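Local coordinates for protein cellulase (Uncultured bacterium, PDB 6XSO) that probably hydrolyses internal beta-1,4 linkages of cellulose and related plant polysaccharides such as xylan, as a broad-specificity GH5_4 endoglucanase, at residues A[246-249]-A[250-253]; A[186-190]-A[191-195]; A[65-68]-A[69-73]. All blocks are in the same frame, centred on the assembly; numbering follows the deposited sequence. Where two conformers were deposited one is given.

Contact 1. Residues A[246-249]-A[250-253]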
ATOM      1  N   HIS A 246      -3.938  19.242 -13.965  1.00 22.18           N
ATOM      2  CA  HIS A 246      -3.251  17.962 -14.105  1.00 21.86           C
ATOM      3  C   HIS A 246      -3.515  17.009 -12.958  1.00 21.22           C
ATOM      4  O   HIS A 246      -2.983  15.898 -12.964  1.00 20.34           O
ATOM      5  CB  HIS A 246      -1.738  18.169 -14.239  1.00 21.25           C
ATOM      6  CG  HIS A 246      -1.365  18.926 -15.468  1.00 21.85           C
ATOM      7  ND1 HIS A 246      -1.423  18.359 -16.723  1.00 27.35           N
ATOM      8  CD2 HIS A 246      -0.958  20.202 -15.644  1.00 24.14           C
ATOM      9  CE1 HIS A 246      -1.075  19.260 -17.622  1.00 25.21           C
ATOM     10  NE2 HIS A 246      -0.762  20.378 -16.995  1.00 26.40           N
ATOM     11  N   LEU A 247      -4.358  17.392 -12.000  1.00 22.51           N
ATOM     12  CA  LEU A 247      -4.531  16.568 -10.810  1.00 20.25           C
ATOM     13  C   LEU A 247      -5.113  15.200 -11.131  1.00 19.69           C
ATOM     14  O   LEU A 247      -4.828  14.237 -10.419  1.00 20.05           O
ATOM     15  CB  LEU A 247      -5.407  17.288  -9.797  1.00 21.15           C
ATOM     16  CG  LEU A 247      -4.705  18.425  -9.063  1.00 23.22           C
ATOM     17  CD1 LEU A 247      -5.724  19.235  -8.305  1.00 27.25           C
ATOM     18  CD2 LEU A 247      -3.672  17.862  -8.142  1.00 24.07           C
ATOM     19  N   LYS A 248      -5.906  15.080 -12.196  1.00 21.09           N
ATOM     20  CA  LYS A 248      -6.454  13.767 -12.512  1.00 21.33           C
ATOM     21  C   LYS A 248      -5.505  12.916 -13.339  1.00 22.37           C
ATOM     22  O   LYS A 248      -5.799  11.737 -13.542  1.00 20.97           O
ATOM     23  CB  LYS A 248      -7.777  13.878 -13.267  1.00 23.16           C
ATOM     24  CG  LYS A 248      -8.898  14.606 -12.493  1.00 31.16           C
ATOM     25  CD  LYS A 248      -9.374  13.795 -11.321  1.00 31.85           C
ATOM     26  CE  LYS A 248     -10.610  14.435 -10.659  1.00 31.11           C
ATOM     27  NZ  LYS A 248     -10.306  15.678  -9.882  1.00 28.99           N
ATOM     28  N   ASP A 249      -4.397  13.480 -13.828  1.00 21.38           N
ATOM     29  CA  ASP A 249      -3.516  12.714 -14.708  1.00 20.87           C
ATOM     30  C   ASP A 249      -3.004  11.416 -14.077  1.00 20.38           C
ATOM     31  O   ASP A 249      -2.924  10.415 -14.802  1.00 21.77           O
ATOM     32  CB  ASP A 249      -2.355  13.584 -15.215  1.00 21.55           C
ATOM     33  CG  ASP A 249      -2.803  14.743 -16.121  1.00 24.57           C
ATOM     34  OD1 ASP A 249      -4.013  14.983 -16.309  1.00 24.83           O
ATOM     35  OD2 ASP A 249      -1.907  15.419 -16.668  1.00 27.04           O
ATOM     36  N   PRO A 250      -2.634  11.349 -12.792  1.00 20.53           N
ATOM     37  CA  PRO A 250      -2.251  10.040 -12.213  1.00 19.68           C
ATOM     38  C   PRO A 250      -3.331   8.981 -12.344  1.00 20.76           C
ATOM     39  O   PRO A 250      -3.026   7.778 -12.431  1.00 20.75           O
ATOM     40  CB  PRO A 250      -1.933  10.385 -10.749  1.00 20.53           C
ATOM     41  CG  PRO A 250      -1.442  11.805 -10.836  1.00 20.10           C
ATOM     42  CD  PRO A 250      -2.393  12.455 -11.845  1.00 19.67           C
ATOM     43  N   LEU A 251      -4.594   9.389 -12.385  1.00 19.93           N
ATOM     44  CA  LEU A 251      -5.674   8.432 -12.560  1.00 20.48           C
ATOM     45  C   LEU A 251      -5.916   8.113 -14.035  1.00 22.62           C
ATOM     46  O   LEU A 251      -6.023   6.943 -14.417  1.00 23.15           O
ATOM     47  CB  LEU A 251      -6.981   8.961 -11.952  1.00 19.74           C
ATOM     48  CG  LEU A 251      -6.988   9.487 -10.517  1.00 21.62           C
ATOM     49  CD1 LEU A 251      -8.426   9.715 -10.055  1.00 23.13           C
ATOM     50  CD2 LEU A 251      -6.289   8.567  -9.527  1.00 23.79           C
ATOM     51  N   SER A 252      -5.998   9.142 -14.873  1.00 20.73           N
ATOM     52  CA  SER A 252      -6.389   8.932 -16.253  1.00 19.98           C
ATOM     53  C   SER A 252      -5.267   8.377 -17.103  1.00 22.60           C
ATOM     54  O   SER A 252      -5.542   7.807 -18.163  1.00 23.49           O
ATOM     55  CB  SER A 252      -6.863  10.240 -16.878  1.00 22.54           C
ATOM     56  OG  SER A 252      -5.780  11.140 -17.059  1.00 23.82           O
ATOM     57  N   LYS A 253      -4.017   8.543 -16.675  1.00 21.71           N
ATOM     58  CA  LYS A 253      -2.866   8.090 -17.444  1.00 22.75           C
ATOM     59  C   LYS A 253      -2.333   6.741 -16.980  1.00 20.42           C
ATOM     60  O   LYS A 253      -1.309   6.276 -17.503  1.00 23.51           O
ATOM     61  CB  LYS A 253      -1.754   9.147 -17.391  1.00 22.31           C
ATOM     62  CG  LYS A 253      -2.141  10.526 -17.890  1.00 26.08           C
ATOM     63  CD  LYS A 253      -2.320  10.582 -19.362  1.00 33.58           C
ATOM     64  CE  LYS A 253      -2.629  12.015 -19.778  1.00 39.27           C
ATOM     65  NZ  LYS A 253      -3.103  12.055 -21.176  1.00 55.25           N
TER
HETATM   66  O   HOH W   1      -6.404  13.740 -16.542  1.00 29.60           O
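K248 O takes two backbone N-H groups at once, from L251 and S252, where a type I beta turn (H246 to D249) runs straight into the short helix 249-252 on the loop after barrel strand 229-232. The two donors arrive differently. S252 N lies 2.9 Å from K248 O and comes in almost in line with the carbonyl bond, with 163° at the hydrogen, whereas the bond from L251 N stands above the carbonyl plane and is more bent, 133°. One residue on, K253 N donates to D249 O at 2.9 Å. P250 has no N-H to offer; its ring carbon CD rests 3.3 Å from L247 O instead. K253 itself bends back over the D249 carbonyl, with CG 3.2 Å from D249 O.

Outside this backbone shell sits the D249 carboxylate, used at both oxygens. Its CG is anti to the carbonyl carbon (chi1 -65°), which turns the group back to H246, and ND1 of that imidazole donates to OD2 at 3.0 Å. The bond lies close to the ring plane but reaches the carboxylate from above its plane. OD1 accepts from a water that also bonds S252 OG, 2.7 Å from both D249 OD1 and S252 OG, so the water bridges two side chains that do not bond each other directly.

Further out, the H246 ring is stacked on Y194 and meets F185. Y203 of helix 196-219 packs against D249, P250 and K253, while Y296 of helix 279-298 touches K248, L251 and S252. K248 NZ leaves the turn to bond G239 O.

Contact 2. Residues A[186-190]-A[191-195]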
ATOM      1  N   ALA A 186       2.739  14.046 -12.028  1.00 20.10           N
ATOM      2  CA  ALA A 186       4.077  14.002 -12.602  1.00 20.18           C
ATOM      3  C   ALA A 186       4.461  15.367 -13.164  1.00 19.65           C
ATOM      4  O   ALA A 186       3.689  15.999 -13.898  1.00 20.78           O
ATOM      5  CB  ALA A 186       4.172  12.935 -13.686  1.00 21.60           C
ATOM      6  N   SER A 187       5.664  15.821 -12.802  1.00 20.35           N
ATOM      7  CA  SER A 187       6.309  17.082 -13.218  1.00 21.87           C
ATOM      8  C   SER A 187       5.832  18.320 -12.464  1.00 20.56           C
ATOM      9  O   SER A 187       6.249  19.425 -12.799  1.00 23.08           O
ATOM     10  CB  SER A 187       6.283  17.313 -14.738  1.00 21.40           C
ATOM     11  OG  SER A 187       5.077  17.904 -15.183  1.00 21.23           O
ATOM     12  N   PHE A 188       5.017  18.166 -11.412  1.00 21.62           N
ATOM     13  CA  PHE A 188       4.576  19.310 -10.609  1.00 21.70           C
ATOM     14  C   PHE A 188       5.747  20.111 -10.058  1.00 23.14           C
ATOM     15  O   PHE A 188       5.641  21.333  -9.908  1.00 24.64           O
ATOM     16  CB  PHE A 188       3.654  18.802  -9.497  1.00 19.95           C
ATOM     17  CG  PHE A 188       3.172  19.863  -8.522  1.00 23.20           C
ATOM     18  CD1 PHE A 188       2.520  21.004  -8.966  1.00 26.43           C
ATOM     19  CD2 PHE A 188       3.354  19.691  -7.166  1.00 27.06           C
ATOM     20  CE1 PHE A 188       2.075  21.953  -8.068  1.00 30.22           C
ATOM     21  CE2 PHE A 188       2.911  20.637  -6.267  1.00 31.98           C
ATOM     22  CZ  PHE A 188       2.275  21.769  -6.721  1.00 29.74           C
ATOM     23  N   ALA A 189       6.872  19.459  -9.778  1.00 22.86           N
ATOM     24  CA  ALA A 189       8.026  20.143  -9.199  1.00 20.67           C
ATOM     25  C   ALA A 189       8.923  20.802 -10.240  1.00 25.73           C
ATOM     26  O   ALA A 189       9.939  21.409  -9.874  1.00 26.42           O
ATOM     27  CB  ALA A 189       8.832  19.169  -8.338  1.00 24.78           C
ATOM     28  N   ALA A 190       8.568  20.713 -11.521  1.00 23.83           N
ATOM     29  CA  ALA A 190       9.354  21.355 -12.553  1.00 25.08           C
ATOM     30  C   ALA A 190       9.139  22.867 -12.537  1.00 24.54           C
ATOM     31  O   ALA A 190       8.204  23.385 -11.923  1.00 27.12           O
ATOM     32  CB  ALA A 190       8.937  20.841 -13.932  1.00 25.38           C
ATOM     33  N   SER A 191      10.019  23.577 -13.246  1.00 26.36           N
ATOM     34  CA  SER A 191       9.802  24.999 -13.488  1.00 28.81           C
ATOM     35  C   SER A 191       8.407  25.211 -14.058  1.00 28.63           C
ATOM     36  O   SER A 191       7.965  24.465 -14.941  1.00 29.40           O
ATOM     37  CB  SER A 191      10.856  25.520 -14.459  1.00 40.08           C
ATOM     38  OG  SER A 191      12.144  25.369 -13.891  1.00 51.87           O
ATOM     39  N   GLY A 192       7.704  26.211 -13.535  1.00 29.63           N
ATOM     40  CA  GLY A 192       6.366  26.490 -14.013  1.00 30.89           C
ATOM     41  C   GLY A 192       5.330  25.465 -13.623  1.00 29.30           C
ATOM     42  O   GLY A 192       4.189  25.548 -14.087  1.00 28.08           O
ATOM     43  N   GLN A 193       5.693  24.499 -12.778  0.59 26.51           N
ATOM     44  CA  GLN A 193       4.790  23.474 -12.267  0.59 25.77           C
ATOM     45  C   GLN A 193       4.368  22.463 -13.326  0.59 24.24           C
ATOM     46  O   GLN A 193       3.392  21.736 -13.124  0.59 24.47           O
ATOM     47  CB  GLN A 193       3.567  24.074 -11.562  0.59 26.75           C
ATOM     48  CG  GLN A 193       3.907  24.810 -10.268  0.59 31.42           C
ATOM     49  CD  GLN A 193       4.573  26.155 -10.497  0.59 32.67           C
ATOM     50  OE1 GLN A 193       3.990  27.055 -11.104  0.59 34.64           O
ATOM     51  NE2 GLN A 193       5.799  26.302 -10.003  0.59 36.71           N
ATOM     52  N   TYR A 194       5.094  22.380 -14.443  1.00 24.27           N
ATOM     53  CA  TYR A 194       4.820  21.352 -15.442  1.00 24.21           C
ATOM     54  C   TYR A 194       5.985  21.221 -16.415  1.00 22.69           C
ATOM     55  O   TYR A 194       6.634  22.207 -16.770  1.00 24.79           O
ATOM     56  CB  TYR A 194       3.536  21.647 -16.234  1.00 24.25           C
ATOM     57  CG  TYR A 194       2.980  20.446 -16.953  1.00 21.27           C
ATOM     58  CD1 TYR A 194       2.471  19.362 -16.241  1.00 23.74           C
ATOM     59  CD2 TYR A 194       2.977  20.381 -18.337  1.00 24.76           C
ATOM     60  CE1 TYR A 194       1.987  18.261 -16.896  1.00 23.02           C
ATOM     61  CE2 TYR A 194       2.480  19.284 -18.997  1.00 22.97           C
ATOM     62  CZ  TYR A 194       2.004  18.232 -18.280  1.00 22.41           C
ATOM     63  OH  TYR A 194       1.495  17.118 -18.918  1.00 25.78           O
ATOM     64  N   ASP A 195       6.208  19.983 -16.869  1.00 22.24           N
ATOM     65  CA  ASP A 195       7.191  19.674 -17.910  1.00 21.05           C
ATOM     66  C   ASP A 195       6.626  18.455 -18.633  1.00 21.58           C
ATOM     67  O   ASP A 195       6.597  17.349 -18.073  1.00 21.79           O
ATOM     68  CB  ASP A 195       8.566  19.431 -17.298  1.00 21.76           C
ATOM     69  CG  ASP A 195       9.627  19.098 -18.333  1.00 25.03           C
ATOM     70  OD1 ASP A 195       9.288  18.412 -19.329  1.00 24.01           O
ATOM     71  OD2 ASP A 195      10.790  19.519 -18.145  1.00 25.76           O
TER
HETATM   72  O   HOH W   2       7.466  24.002  -9.282  1.00 34.59           O
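S187 OG joins the two halves of this loop by a hydrogen bond, accepting from D195 N at 2.9 Å, with 159° at the hydrogen. Its own proton goes to a local bond, to A186 O at 2.7 Å. The hydroxyl stands between its own backbone N and carbonyl carbon (chi1 84°), where it meets the D195 amide. An alanine here would remove both bonds and is likely to leave D195 N without its acceptor just ahead of the helix. A190 N closes the type I turn from S187 to A190 on S187 O, and Q193 N then donates to A190 O, from above the carbonyl plane. A water gives hydrogens to F188 O and A190 O and, in the conformer given, accepts one from Q193 NE2.

Weaker polar contact comes from Q193 CA, whose C-H points at F188 O over 3.3 Å. The ring carbon Y194 CD1 comes close to the serine hydroxyl, 3.2 Å from S187 OG.

Among apolar contacts, Q193 CG in that same conformer meets F188 CE1 at 4.0 Å, the amide and ring planes 76° apart. A190 CB touches D195 CB at 3.7 Å. Beyond the loop, F188 meets the rings of F185 and W243, and A199 receives both S187 and Y194.

D195 OD1 caps V198 N, and the surface loop after strand 168-171 of the TIM barrel thus ends in the N-cap of helix 196-219.

Contact 3. Residues A[65-68]-A[69-73]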
ATOM      1  N   PRO A  65       3.187 -12.039  16.937  1.00 26.43           N
ATOM      2  CA  PRO A  65       1.887 -12.409  16.356  1.00 27.50           C
ATOM      3  C   PRO A  65       0.697 -11.897  17.143  1.00 23.66           C
ATOM      4  O   PRO A  65      -0.378 -11.700  16.561  1.00 25.90           O
ATOM      5  CB  PRO A  65       1.941 -13.944  16.299  1.00 25.72           C
ATOM      6  CG  PRO A  65       2.997 -14.337  17.282  1.00 31.24           C
ATOM      7  CD  PRO A  65       4.017 -13.226  17.229  1.00 30.26           C
ATOM      8  N   GLU A  66       0.862 -11.665  18.443  0.55 23.77           N
ATOM      9  CA  GLU A  66      -0.264 -11.253  19.268  0.55 25.29           C
ATOM     10  C   GLU A  66      -0.832  -9.915  18.819  0.55 25.05           C
ATOM     11  O   GLU A  66      -2.041  -9.680  18.946  0.55 25.35           O
ATOM     12  CB  GLU A  66       0.191 -11.204  20.722  0.55 25.90           C
ATOM     13  CG  GLU A  66       0.428 -12.570  21.350  0.55 24.23           C
ATOM     14  CD  GLU A  66       1.654 -13.340  20.848  0.55 31.29           C
ATOM     15  OE1 GLU A  66       2.688 -12.736  20.440  0.55 23.22           O
ATOM     16  OE2 GLU A  66       1.571 -14.586  20.894  0.55 40.04           O
ATOM     17  N   LEU A  67       0.018  -9.023  18.310  1.00 24.48           N
ATOM     18  CA  LEU A  67      -0.463  -7.752  17.779  1.00 22.36           C
ATOM     19  C   LEU A  67      -1.620  -7.955  16.805  1.00 23.69           C
ATOM     20  O   LEU A  67      -2.591  -7.193  16.811  1.00 22.04           O
ATOM     21  CB  LEU A  67       0.679  -7.017  17.069  1.00 21.97           C
ATOM     22  CG  LEU A  67       0.322  -5.747  16.308  1.00 23.14           C
ATOM     23  CD1 LEU A  67      -0.194  -4.650  17.229  1.00 23.80           C
ATOM     24  CD2 LEU A  67       1.574  -5.271  15.514  1.00 24.67           C
ATOM     25  N   PHE A  68      -1.527  -8.958  15.937  1.00 22.20           N
ATOM     26  CA  PHE A  68      -2.551  -9.136  14.914  1.00 22.18           C
ATOM     27  C   PHE A  68      -3.791  -9.830  15.459  1.00 22.03           C
ATOM     28  O   PHE A  68      -4.891  -9.571  14.958  1.00 23.19           O
ATOM     29  CB  PHE A  68      -1.943  -9.807  13.689  1.00 21.88           C
ATOM     30  CG  PHE A  68      -0.820  -8.998  13.083  1.00 23.03           C
ATOM     31  CD1 PHE A  68      -1.051  -7.718  12.604  1.00 24.85           C
ATOM     32  CD2 PHE A  68       0.470  -9.486  13.078  1.00 24.74           C
ATOM     33  CE1 PHE A  68      -0.013  -6.966  12.074  1.00 23.56           C
ATOM     34  CE2 PHE A  68       1.508  -8.731  12.551  1.00 23.50           C
ATOM     35  CZ  PHE A  68       1.263  -7.477  12.058  1.00 22.92           C
ATOM     36  N   LYS A  69      -3.641 -10.694  16.465  1.00 21.61           N
ATOM     37  CA  LYS A  69      -4.807 -11.187  17.199  1.00 19.73           C
ATOM     38  C   LYS A  69      -5.600 -10.019  17.755  1.00 24.06           C
ATOM     39  O   LYS A  69      -6.831  -9.974  17.635  1.00 22.16           O
ATOM     40  CB  LYS A  69      -4.350 -12.118  18.314  1.00 23.12           C
ATOM     41  CG  LYS A  69      -5.477 -12.702  19.200  1.00 24.73           C
ATOM     42  CD  LYS A  69      -4.900 -13.647  20.275  1.00 26.80           C
ATOM     43  CE  LYS A  69      -5.986 -14.263  21.170  1.00 28.52           C
ATOM     44  NZ  LYS A  69      -6.644 -13.192  21.952  1.00 27.26           N
ATOM     45  N   MET A  70      -4.904  -9.039  18.329  1.00 22.43           N
ATOM     46  CA  MET A  70      -5.572  -7.864  18.883  1.00 23.36           C
ATOM     47  C   MET A  70      -6.275  -7.062  17.793  1.00 21.92           C
ATOM     48  O   MET A  70      -7.427  -6.641  17.962  1.00 22.60           O
ATOM     49  CB  MET A  70      -4.542  -6.991  19.608  1.00 23.36           C
ATOM     50  CG  MET A  70      -5.160  -5.806  20.334  1.00 23.63           C
ATOM     51  SD  MET A  70      -3.919  -4.760  21.124  1.00 25.67           S
ATOM     52  CE  MET A  70      -3.224  -3.909  19.717  1.00 23.46           C
ATOM     53  N   MET A  71      -5.592  -6.822  16.669  1.00 22.85           N
ATOM     54  CA  MET A  71      -6.209  -6.085  15.569  1.00 20.25           C
ATOM     55  C   MET A  71      -7.463  -6.795  15.073  1.00 22.36           C
ATOM     56  O   MET A  71      -8.510  -6.168  14.864  1.00 21.74           O
ATOM     57  CB  MET A  71      -5.197  -5.927  14.427  1.00 21.88           C
ATOM     58  CG  MET A  71      -4.098  -4.938  14.732  1.00 22.83           C
ATOM     59  SD  MET A  71      -4.712  -3.242  14.639  1.00 24.34           S
ATOM     60  CE  MET A  71      -3.341  -2.370  15.406  1.00 24.78           C
ATOM     61  N   LYS A  72      -7.375  -8.108  14.881  1.00 20.85           N
ATOM     62  CA  LYS A  72      -8.529  -8.872  14.420  1.00 22.53           C
ATOM     63  C   LYS A  72      -9.700  -8.753  15.392  1.00 22.19           C
ATOM     64  O   LYS A  72     -10.852  -8.563  14.976  1.00 24.38           O
ATOM     65  CB  LYS A  72      -8.128 -10.338  14.250  1.00 23.47           C
ATOM     66  CG  LYS A  72      -9.274 -11.268  13.929  1.00 27.86           C
ATOM     67  CD  LYS A  72      -9.749 -11.166  12.509  1.00 33.08           C
ATOM     68  CE  LYS A  72     -10.854 -12.184  12.231  1.00 44.58           C
ATOM     69  NZ  LYS A  72     -10.560 -13.547  12.795  1.00 45.45           N
ATOM     70  N   GLU A  73      -9.435  -8.919  16.686  1.00 19.59           N
ATOM     71  CA  GLU A  73     -10.500  -8.861  17.684  1.00 20.29           C
ATOM     72  C   GLU A  73     -11.126  -7.480  17.793  1.00 22.38           C
ATOM     73  O   GLU A  73     -12.287  -7.366  18.216  1.00 25.45           O
ATOM     74  CB  GLU A  73      -9.952  -9.341  19.014  1.00 23.74           C
ATOM     75  CG  GLU A  73      -9.681 -10.830  18.971  1.00 27.64           C
ATOM     76  CD  GLU A  73      -9.158 -11.366  20.279  1.00 32.38           C
ATOM     77  OE1 GLU A  73      -9.255 -10.647  21.304  1.00 37.69           O
ATOM     78  OE2 GLU A  73      -8.668 -12.518  20.281  1.00 30.95           O
TER
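L67 sends CG anti to its backbone N (chi1 173°), as M70 does one turn later (chi1 -175°), and the bend of M70 at chi3 (75°) swings its methyl round to the leucine. The setting is helix 66-73 of the TIM barrel, lying between strands 31-34 and 78-81 in the chain. L67 CD1 touches M70 CE at 4.0 Å, the two side chains crossing at a slant, and M71 CE approaches L67 CD1 as well, at 4.3 Å. M71 takes the other route: CG lies beside the backbone N, and packs 3.4 Å from L67 O.

L67 and M71 are buried, and both touch W33 of strand 31-34. L67 also meets L35 and S353, whereas M70, partly exposed, reaches F363 in a loop. F68 turns to Y109 and V110 of helix 97-111, while L67 CD2 lies over one face of its ring, offset toward the rim.

Ordinary i to i+4 bonds hold the backbone: M70 N to E66 O at 3.0 Å, M71 N to L67 O, and K72 N to F68 O at 2.9 Å. The first of the series, K69 N to P65 O, is weak.

K72 NZ bonds Q113 O. K69 stays extended until its last torsion and forms a salt bridge one turn along, its NZ 2.7 Å from E73 OE2 on the syn side, somewhat out of the carboxylate plane.

How the contacts relate
From the N terminus the chain meets contact 3 first, a single helical run on 66-73 between the first two barrel strands. Contact 2 follows much later, closing a surface loop between strand 168-171 and helix 196-219, and contact 1 then closes the turn leading into helix 249-252 after strand 229-232. The three stand in series; none nests in or crosses another. Contacts 1 and 2 meet directly: H246 CE1 lies 3.3 Å from Y194 CE1, joining the loops that follow the fourth and fifth strands. Contact 3 lies on the opposite side of the chain's centre, its centre about 37 Å from that of contact 1 and 44 Å from that of contact 2.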